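Local coordinates for freshwater cyanophage protein (Microcystis phage Mic1, PDB 6L2W) that is of unknown biochemical function but probably serves as a structural protein of the cyanophage, built on a novel fold and found here as a two-chain assembly, at residues B[2-7]-B[83-88]; B[64-69]-B[101-106]; B[6-11]-B[21-26]. One frame throughout, in Å; residues are numbered along the deposited sequence.

Contact 1. Residues B[2-7]-B[83-88]; sequences MFVRLS and YHLELK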
loop_
_atom_site.group_PDB
_atom_site.type_symbol
_atom_site.label_atom_id
_atom_site.label_comp_id
_atom_site.label_asym_id
_atom_site.label_seq_id
_atom_site.Cartn_x
_atom_site.Cartn_y
_atom_site.Cartn_z
ATOM N N MET B 2 3.970 -17.592 -8.463
ATOM C CA MET B 2 3.350 -16.618 -7.584
ATOM C C MET B 2 4.409 -16.067 -6.644
ATOM O O MET B 2 5.350 -16.767 -6.267
ATOM C CB MET B 2 2.204 -17.223 -6.775
ATOM C CG MET B 2 0.897 -17.036 -7.456
ATOM S SD MET B 2 -0.307 -17.840 -6.497
ATOM C CE MET B 2 -1.522 -18.274 -7.737
ATOM N N PHE B 3 4.227 -14.806 -6.284
ATOM C CA PHE B 3 5.181 -14.132 -5.401
ATOM C C PHE B 3 4.456 -13.287 -4.357
ATOM O O PHE B 3 3.282 -12.921 -4.454
ATOM C CB PHE B 3 6.108 -13.171 -6.151
ATOM C CG PHE B 3 6.807 -13.748 -7.352
ATOM C CD1 PHE B 3 8.128 -14.162 -7.270
ATOM C CD2 PHE B 3 6.153 -13.845 -8.568
ATOM C CE1 PHE B 3 8.776 -14.679 -8.381
ATOM C CE2 PHE B 3 6.802 -14.367 -9.676
ATOM C CZ PHE B 3 8.109 -14.782 -9.581
ATOM N N VAL B 4 5.299 -12.870 -3.456
ATOM C CA VAL B 4 4.956 -12.355 -2.210
ATOM C C VAL B 4 6.039 -11.329 -1.846
ATOM O O VAL B 4 7.248 -11.589 -2.065
ATOM C CB VAL B 4 4.855 -13.543 -1.238
ATOM C CG1 VAL B 4 5.777 -13.418 -0.044
ATOM C CG2 VAL B 4 3.411 -13.797 -0.853
ATOM N N ARG B 5 5.605 -10.158 -1.364
ATOM C CA ARG B 5 6.525 -9.121 -0.919
ATOM C C ARG B 5 5.990 -8.480 0.370
ATOM O O ARG B 5 4.795 -8.219 0.538
ATOM C CB ARG B 5 6.701 -8.064 -2.018
ATOM C CG ARG B 5 7.716 -6.988 -1.672
ATOM C CD ARG B 5 8.141 -6.169 -2.873
ATOM N NE ARG B 5 7.082 -5.306 -3.344
ATOM C CZ ARG B 5 7.237 -4.323 -4.222
ATOM N NH1 ARG B 5 8.432 -4.044 -4.723
ATOM N NH2 ARG B 5 6.189 -3.599 -4.573
ATOM N N LEU B 6 6.915 -8.155 1.238
ATOM C CA LEU B 6 6.599 -7.611 2.504
ATOM C C LEU B 6 7.130 -6.183 2.538
ATOM O O LEU B 6 8.321 -5.995 2.401
ATOM C CB LEU B 6 7.279 -8.473 3.570
ATOM C CG LEU B 6 7.173 -7.936 4.990
ATOM C CD1 LEU B 6 5.713 -7.776 5.382
ATOM C CD2 LEU B 6 7.906 -8.839 5.978
ATOM N N SER B 7 6.258 -5.207 2.756
ATOM C CA SER B 7 6.693 -3.827 2.791
ATOM C C SER B 7 6.548 -3.233 4.199
ATOM O O SER B 7 5.735 -3.694 5.021
ATOM C CB SER B 7 5.953 -2.991 1.778
ATOM O OG SER B 7 5.993 -3.593 0.496
ATOM N N TYR B 83 3.444 -2.363 8.367
ATOM C CA TYR B 83 3.889 -3.359 7.383
ATOM C C TYR B 83 2.699 -3.809 6.545
ATOM O O TYR B 83 1.580 -3.799 6.992
ATOM C CB TYR B 83 4.502 -4.615 8.025
ATOM C CG TYR B 83 5.456 -4.329 9.148
ATOM C CD1 TYR B 83 6.749 -3.924 8.888
ATOM C CD2 TYR B 83 5.043 -4.386 10.460
ATOM C CE1 TYR B 83 7.621 -3.593 9.903
ATOM C CE2 TYR B 83 5.900 -4.056 11.496
ATOM C CZ TYR B 83 7.184 -3.637 11.212
ATOM O OH TYR B 83 8.034 -3.273 12.208
ATOM N N HIS B 84 2.960 -4.279 5.352
ATOM C CA HIS B 84 1.943 -5.070 4.710
ATOM C C HIS B 84 2.584 -6.090 3.781
ATOM O O HIS B 84 3.743 -5.944 3.382
ATOM C CB HIS B 84 0.919 -4.177 4.004
ATOM C CG HIS B 84 1.332 -3.720 2.654
ATOM N ND1 HIS B 84 2.199 -2.683 2.486
ATOM C CD2 HIS B 84 0.978 -4.138 1.416
ATOM C CE1 HIS B 84 2.352 -2.455 1.185
ATOM N NE2 HIS B 84 1.620 -3.343 0.505
ATOM N N LEU B 85 1.802 -7.125 3.492
ATOM C CA LEU B 85 2.185 -8.178 2.573
ATOM C C LEU B 85 1.370 -8.051 1.281
ATOM O O LEU B 85 0.207 -7.644 1.285
ATOM C CB LEU B 85 1.932 -9.529 3.249
ATOM C CG LEU B 85 2.323 -10.749 2.423
ATOM C CD1 LEU B 85 3.839 -10.923 2.423
ATOM C CD2 LEU B 85 1.636 -11.995 2.944
ATOM N N GLU B 86 1.972 -8.462 0.182
ATOM C CA GLU B 86 1.335 -8.364 -1.116
ATOM C C GLU B 86 1.542 -9.671 -1.867
ATOM O O GLU B 86 2.635 -10.162 -1.934
ATOM C CB GLU B 86 1.937 -7.209 -1.928
ATOM C CG GLU B 86 1.258 -6.967 -3.279
ATOM C CD GLU B 86 1.850 -5.825 -4.113
ATOM O OE1 GLU B 86 2.713 -5.059 -3.579
ATOM O OE2 GLU B 86 1.488 -5.728 -5.308
ATOM N N LEU B 87 0.492 -10.223 -2.420
ATOM C CA LEU B 87 0.656 -11.412 -3.246
ATOM C C LEU B 87 0.478 -11.006 -4.715
ATOM O O LEU B 87 -0.447 -10.242 -4.990
ATOM C CB LEU B 87 -0.403 -12.431 -2.817
ATOM C CG LEU B 87 -0.659 -13.573 -3.784
ATOM C CD1 LEU B 87 0.406 -14.644 -3.657
ATOM C CD2 LEU B 87 -2.025 -14.163 -3.535
ATOM N N LYS B 88 1.327 -11.510 -5.630
ATOM C CA LYS B 88 1.100 -11.339 -7.097
ATOM C C LYS B 88 1.386 -12.641 -7.862
ATOM O O LYS B 88 2.060 -13.543 -7.349
ATOM C CB LYS B 88 1.905 -10.158 -7.649
ATOM C CG LYS B 88 3.362 -10.399 -8.000
ATOM C CD LYS B 88 3.889 -9.340 -8.966
ATOM C CE LYS B 88 5.347 -8.988 -8.779
ATOM N NZ LYS B 88 6.248 -9.722 -9.696
HETATM O O HOH W 1 4.212 -5.515 0.204
#
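Leu87 lays its CD1 methyl over the partner strand, 3.4 Å from the carbonyl O of Phe3 and 4.2 Å from Val4 CG2, where two strands of an antiparallel sheet run side by side. Residues 2-7 and 83-88 are held by three hydrogen-bonded pairs, Phe3 with Lys88, Arg5 with Glu86 and Ser7 with His84, each closed by two backbone bonds; between them lie the non-hydrogen-bonded pairs Val4 with Leu87 and Leu6 with Leu85. The two faces differ: Val4, Leu6, Leu85 and Leu87 lie on one, and mainly polar residues, with Phe3 at one end, on the other. On the apolar face, Val4 CG1 meets Leu85 CD1 at 4.0 Å, the side chains crossing at a slant, and Lys98 and Ile99 of helix 96-115 touch Leu87. On the other, Arg5 and Glu86 lie alongside each other, pointing the same way, their CG atoms turned away from the backbone N (chi1 -176° in each), yet their salt bridge is long, NH2 to OE1 3.9 Å, with the guanidinium and carboxylate planes 62° apart. Each has a stronger partner elsewhere: Arg5 NH1 bonds Phe42 O, and Glu86 OE2 pairs with Arg74. His84 stacks on Tyr77, and its ND1 probably hydrogen-bonds His9 NE2. Over one face of its ring, offset toward the rim, sits a water that donates to Arg5 O and His84 O. That water also bonds Ser7 OG at 2.6 Å.

Contact 2. Residues B[64-69]-B[101-106]; sequences IEANGS and EINLKL
With chi1 at 65°, Asn67 tucks its CG between its own backbone N and carbonyl carbon, while Asn103 on the helix, at chi1 -88°, turns its amide to meet it. The two side chains cross nearly at a right angle, their amide planes 78° apart, and two bonds join the residues, one from the backbone N of Asn67 and one between the side chains. Asn67 N donates to Asn103 OD1 at 2.8 Å, and Asn103 ND2 returns a nearly straight bond of 2.8 Å to Asn67 OD1, which lies almost in the plane of the donor amide but receives the proton well above its own. The opposite face of the Asn67 carbonyl accepts Ser69 N at 2.9 Å, closing an Asx turn; two donors thus grip one oxygen and fix the rotation of the amide. Asn103 OD1 also accepts from Trp76 NE1, and Asn67 ND2 reaches Tyr75 O, so both amides are tied to a neighbouring strand.

Further along, Leu106 faces the loop, with CB 4.3 Å from Ala66 CB and CD1 4.3 Å from Ile64 CG2. A water donates to both Ile64 O and Leu106 O, joining the two backbones beside this apolar patch. Side-chain amides here fasten an irregular segment to a regular one: the loop between helix 51-61 and strand 75-77 is clasped onto helix 96-115, with Trp76 of that strand packed against Ile64, Asn67 and Leu106.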
loop_
_atom_site.group_PDB
_atom_site.type_symbol
_atom_site.label_atom_id
_atom_site.label_comp_id
_atom_site.label_asym_id
_atom_site.label_seq_id
_atom_site.Cartn_x
_atom_site.Cartn_y
_atom_site.Cartn_z
ATOM N N ILE B 64 0.555 -8.972 11.155
ATOM C CA ILE B 64 -0.209 -8.966 9.936
ATOM C C ILE B 64 -1.336 -9.992 10.080
ATOM O O ILE B 64 -1.114 -11.127 10.494
ATOM C CB ILE B 64 0.702 -9.244 8.728
ATOM C CG1 ILE B 64 1.586 -8.031 8.433
ATOM C CG2 ILE B 64 -0.107 -9.666 7.512
ATOM C CD1 ILE B 64 2.724 -8.313 7.469
ATOM N N GLU B 65 -2.527 -9.562 9.709
ATOM C CA GLU B 65 -3.723 -10.302 9.985
ATOM C C GLU B 65 -4.488 -10.560 8.680
ATOM O O GLU B 65 -4.358 -9.841 7.693
ATOM C CB GLU B 65 -4.621 -9.518 10.945
ATOM C CG GLU B 65 -4.124 -9.423 12.382
ATOM C CD GLU B 65 -4.933 -8.441 13.223
ATOM O OE1 GLU B 65 -6.174 -8.552 13.236
ATOM O OE2 GLU B 65 -4.332 -7.535 13.830
ATOM N N ALA B 66 -5.302 -11.599 8.717
ATOM C CA ALA B 66 -6.179 -11.947 7.648
ATOM C C ALA B 66 -6.931 -10.694 7.174
ATOM O O ALA B 66 -7.194 -9.805 7.968
ATOM C CB ALA B 66 -7.106 -13.026 8.153
ATOM N N ASN B 67 -7.269 -10.623 5.884
ATOM C CA ASN B 67 -7.731 -9.380 5.291
ATOM C C ASN B 67 -9.260 -9.358 5.134
ATOM O O ASN B 67 -9.785 -8.329 4.759
ATOM C CB ASN B 67 -7.016 -9.052 3.970
ATOM C CG ASN B 67 -7.254 -10.018 2.829
ATOM O OD1 ASN B 67 -8.230 -10.767 2.797
ATOM N ND2 ASN B 67 -6.361 -9.978 1.857
ATOM N N GLY B 68 -9.955 -10.461 5.407
ATOM C CA GLY B 68 -11.433 -10.515 5.377
ATOM C C GLY B 68 -12.006 -10.572 3.965
ATOM O O GLY B 68 -13.232 -10.548 3.795
ATOM N N SER B 69 -11.142 -10.641 2.949
ATOM C CA SER B 69 -11.584 -10.764 1.557
ATOM C C SER B 69 -12.162 -12.167 1.296
ATOM O O SER B 69 -11.606 -13.205 1.692
ATOM C CB SER B 69 -10.448 -10.459 0.612
ATOM O OG SER B 69 -10.874 -10.438 -0.748
ATOM N N GLU B 101 -6.127 -19.436 1.292
ATOM C CA GLU B 101 -5.164 -20.205 2.068
ATOM C C GLU B 101 -4.430 -19.290 3.057
ATOM O O GLU B 101 -4.232 -19.661 4.225
ATOM C CB GLU B 101 -4.144 -20.884 1.162
ATOM C CG GLU B 101 -4.719 -22.069 0.413
ATOM C CD GLU B 101 -3.744 -22.819 -0.486
ATOM O OE1 GLU B 101 -2.501 -22.683 -0.286
ATOM O OE2 GLU B 101 -4.232 -23.554 -1.380
ATOM N N ILE B 102 -4.022 -18.107 2.584
ATOM C CA ILE B 102 -3.212 -17.208 3.389
ATOM C C ILE B 102 -4.041 -16.686 4.560
ATOM O O ILE B 102 -3.547 -16.642 5.674
ATOM C CB ILE B 102 -2.608 -16.077 2.542
ATOM C CG1 ILE B 102 -1.545 -16.669 1.616
ATOM C CG2 ILE B 102 -2.057 -14.947 3.420
ATOM C CD1 ILE B 102 -0.907 -15.673 0.676
ATOM N N ASN B 103 -5.278 -16.319 4.275
ATOM C CA ASN B 103 -6.201 -15.826 5.276
ATOM C C ASN B 103 -6.492 -16.897 6.337
ATOM O O ASN B 103 -6.541 -16.567 7.527
ATOM C CB ASN B 103 -7.495 -15.338 4.626
ATOM C CG ASN B 103 -7.423 -13.882 4.214
ATOM O OD1 ASN B 103 -6.674 -13.108 4.808
ATOM N ND2 ASN B 103 -8.245 -13.482 3.255
ATOM N N LEU B 104 -6.686 -18.154 5.931
ATOM C CA LEU B 104 -6.936 -19.230 6.898
ATOM C C LEU B 104 -5.724 -19.334 7.839
ATOM O O LEU B 104 -5.862 -19.322 9.051
ATOM C CB LEU B 104 -7.213 -20.553 6.162
ATOM C CG LEU B 104 -7.228 -21.823 7.025
ATOM C CD1 LEU B 104 -8.270 -21.722 8.120
ATOM C CD2 LEU B 104 -7.470 -23.080 6.184
ATOM N N LYS B 105 -4.539 -19.384 7.273
ATOM C CA LYS B 105 -3.332 -19.556 8.057
ATOM C C LYS B 105 -3.118 -18.349 8.983
ATOM O O LYS B 105 -2.889 -18.521 10.189
ATOM C CB LYS B 105 -2.143 -19.788 7.129
ATOM C CG LYS B 105 -0.822 -20.000 7.850
ATOM C CD LYS B 105 -0.686 -21.363 8.483
ATOM C CE LYS B 105 0.492 -21.419 9.429
ATOM N NZ LYS B 105 0.717 -22.787 9.945
ATOM N N LEU B 106 -3.234 -17.133 8.458
ATOM C CA LEU B 106 -3.000 -15.946 9.294
ATOM C C LEU B 106 -4.019 -15.921 10.427
ATOM O O LEU B 106 -3.712 -15.514 11.545
ATOM C CB LEU B 106 -3.120 -14.673 8.461
ATOM C CG LEU B 106 -1.955 -14.390 7.517
ATOM C CD1 LEU B 106 -2.328 -13.254 6.579
ATOM C CD2 LEU B 106 -0.680 -14.052 8.280
HETATM O O HOH W 2 -2.177 -13.330 11.910
HETATM O O HOH W 3 -5.642 -12.773 11.215
HETATM O O HOH W 4 -9.998 -15.321 1.063
#

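Contact 3. Residues B[6-11]-B[21-26]; sequences LSYHSF and GVIDLN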
loop_
_atom_site.group_PDB
_atom_site.type_symbol
_atom_site.label_atom_id
_atom_site.label_comp_id
_atom_site.label_asym_id
_atom_site.label_seq_id
_atom_site.Cartn_x
_atom_site.Cartn_y
_atom_site.Cartn_z
ATOM N N LEU B 6 6.915 -8.155 1.238
ATOM C CA LEU B 6 6.599 -7.611 2.504
ATOM C C LEU B 6 7.130 -6.183 2.538
ATOM O O LEU B 6 8.321 -5.995 2.401
ATOM C CB LEU B 6 7.279 -8.473 3.570
ATOM C CG LEU B 6 7.173 -7.936 4.990
ATOM C CD1 LEU B 6 5.713 -7.776 5.382
ATOM C CD2 LEU B 6 7.906 -8.839 5.978
ATOM N N SER B 7 6.258 -5.207 2.756
ATOM C CA SER B 7 6.693 -3.827 2.791
ATOM C C SER B 7 6.548 -3.233 4.199
ATOM O O SER B 7 5.735 -3.694 5.021
ATOM C CB SER B 7 5.953 -2.991 1.778
ATOM O OG SER B 7 5.993 -3.593 0.496
ATOM N N TYR B 8 7.330 -2.175 4.436
ATOM C CA TYR B 8 7.188 -1.399 5.628
ATOM C C TYR B 8 6.975 0.069 5.233
ATOM O O TYR B 8 7.381 0.511 4.158
ATOM C CB TYR B 8 8.366 -1.635 6.575
ATOM C CG TYR B 8 9.672 -0.984 6.187
ATOM C CD1 TYR B 8 10.024 0.266 6.670
ATOM C CD2 TYR B 8 10.586 -1.642 5.383
ATOM C CE1 TYR B 8 11.235 0.846 6.344
ATOM C CE2 TYR B 8 11.806 -1.082 5.049
ATOM C CZ TYR B 8 12.128 0.166 5.533
ATOM O OH TYR B 8 13.311 0.725 5.177
ATOM N N HIS B 9 6.308 0.812 6.109
ATOM C CA HIS B 9 6.026 2.213 5.847
ATOM C C HIS B 9 5.521 2.866 7.121
ATOM O O HIS B 9 4.684 2.325 7.814
ATOM C CB HIS B 9 4.981 2.376 4.744
ATOM C CG HIS B 9 3.992 1.261 4.734
ATOM N ND1 HIS B 9 3.251 0.935 5.847
ATOM C CD2 HIS B 9 3.635 0.391 3.766
ATOM C CE1 HIS B 9 2.498 -0.122 5.575
ATOM N NE2 HIS B 9 2.702 -0.462 4.305
ATOM N N SER B 10 6.064 4.019 7.413
ATOM C CA SER B 10 5.618 4.784 8.549
ATOM C C SER B 10 5.997 6.241 8.320
ATOM O O SER B 10 6.768 6.570 7.390
ATOM C CB SER B 10 6.211 4.270 9.839
ATOM O OG SER B 10 7.624 4.390 9.786
ATOM N N PHE B 11 5.455 7.084 9.181
ATOM C CA PHE B 11 5.710 8.481 9.074
ATOM C C PHE B 11 6.236 8.985 10.415
ATOM O O PHE B 11 5.609 8.752 11.447
ATOM C CB PHE B 11 4.452 9.236 8.643
ATOM C CG PHE B 11 4.750 10.647 8.219
ATOM C CD1 PHE B 11 5.196 10.919 6.940
ATOM C CD2 PHE B 11 4.649 11.694 9.122
ATOM C CE1 PHE B 11 5.509 12.214 6.559
ATOM C CE2 PHE B 11 4.955 12.989 8.737
ATOM C CZ PHE B 11 5.378 13.251 7.453
ATOM N N GLY B 21 10.067 1.031 2.506
ATOM C CA GLY B 21 10.946 0.062 1.885
ATOM C C GLY B 21 10.371 -1.352 1.983
ATOM O O GLY B 21 9.194 -1.527 2.240
ATOM N N VAL B 22 11.239 -2.351 1.816
ATOM C CA VAL B 22 10.880 -3.747 1.671
ATOM C C VAL B 22 11.665 -4.534 2.718
ATOM O O VAL B 22 12.805 -4.186 3.051
ATOM C CB VAL B 22 11.194 -4.233 0.244
ATOM C CG1 VAL B 22 11.057 -5.734 0.095
ATOM C CG2 VAL B 22 10.332 -3.524 -0.786
ATOM N N ILE B 23 11.048 -5.538 3.306
ATOM C CA ILE B 23 11.807 -6.426 4.180
ATOM C C ILE B 23 12.144 -7.662 3.351
ATOM O O ILE B 23 11.254 -8.273 2.774
ATOM C CB ILE B 23 11.041 -6.774 5.472
ATOM C CG1 ILE B 23 10.714 -5.529 6.294
ATOM C CG2 ILE B 23 11.831 -7.763 6.319
ATOM C CD1 ILE B 23 9.544 -5.703 7.223
ATOM N N ASP B 24 13.422 -7.991 3.218
ATOM C CA ASP B 24 13.753 -9.170 2.401
ATOM C C ASP B 24 13.228 -10.405 3.137
ATOM O O ASP B 24 13.581 -10.614 4.279
ATOM C CB ASP B 24 15.255 -9.282 2.117
ATOM C CG ASP B 24 15.587 -10.514 1.294
ATOM O OD1 ASP B 24 15.491 -11.652 1.859
ATOM O OD2 ASP B 24 15.875 -10.340 0.083
ATOM N N LEU B 25 12.403 -11.213 2.486
ATOM C CA LEU B 25 11.776 -12.330 3.171
ATOM C C LEU B 25 12.743 -13.514 3.370
ATOM O O LEU B 25 12.362 -14.469 4.055
ATOM C CB LEU B 25 10.532 -12.756 2.388
ATOM C CG LEU B 25 9.255 -12.040 2.822
ATOM C CD1 LEU B 25 8.090 -12.368 1.905
ATOM C CD2 LEU B 25 8.912 -12.374 4.266
ATOM N N ASN B 26 13.964 -13.473 2.823
ATOM C CA ASN B 26 14.994 -14.502 3.131
ATOM C C ASN B 26 15.811 -14.067 4.348
ATOM O O ASN B 26 15.816 -14.743 5.362
ATOM C CB ASN B 26 15.948 -14.765 1.961
ATOM C CG ASN B 26 15.277 -15.449 0.792
ATOM O OD1 ASN B 26 15.323 -14.959 -0.335
ATOM N ND2 ASN B 26 14.646 -16.576 1.056
HETATM O O HOH W 5 9.794 -8.989 0.767
#
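Two strands of a beta hairpin, 2-12 and 17-23, meet here as antiparallel neighbours whose short axes stand at 134°, a marked twist with a closest approach of 4.5 Å. Tyr8 and Gly21 form a hydrogen-bonded pair, Tyr8 N donating to Gly21 O at 3.0 Å; Ser7 and Val22 follow as a non-hydrogen-bonded pair, and Ile23 N then donates to Leu6 O. A chi1 of 75° swings the Tyr8 ring across the partner strand, so that one face lies over the glycine backbone, with Gly21 N 3.7 Å above the ring centre. The glycine backbone is thus packed against an aromatic face, and Val22 O approaches the ring edge in its plane. Past the ring, Ile23 CG1 lies 4.0 Å from Tyr8 CD2, while Ile23 CD1 reaches Leu6 CD2 at 3.8 Å. The same leucine methyl also meets Leu25 CD2, extending the apolar patch beyond the end of the strand, and Leu62 and Ile64 add to it from a loop. Where the strands part, a water takes over the link: it accepts from Leu6 N at 3.0 Å and donates to Ile23 O at 2.6 Å.

Contacts 1 and 3 share strand 2-12, and with it Leu6 and Ser7: one pairs it with strand 83-89, the other with strand 17-23, making it the middle strand of the three. Contact 3 is the buried one; contacts 1 and 2 are each partly buried, contact 1 lying about 4 Å from the chain's centre and contact 2 farthest out, at about 10 Å. The chemistry follows the elements joined. Ladders of backbone bonds hold the strands together, whereas contact 2 depends on two asparagine amides; waters bridge all three. Ile64 CD1 touches Leu6 CD1 at 3.7 Å, linking loop and sheet, and Tyr83 CD1 packs 3.6 Å from Tyr8 CB between contacts 1 and 3.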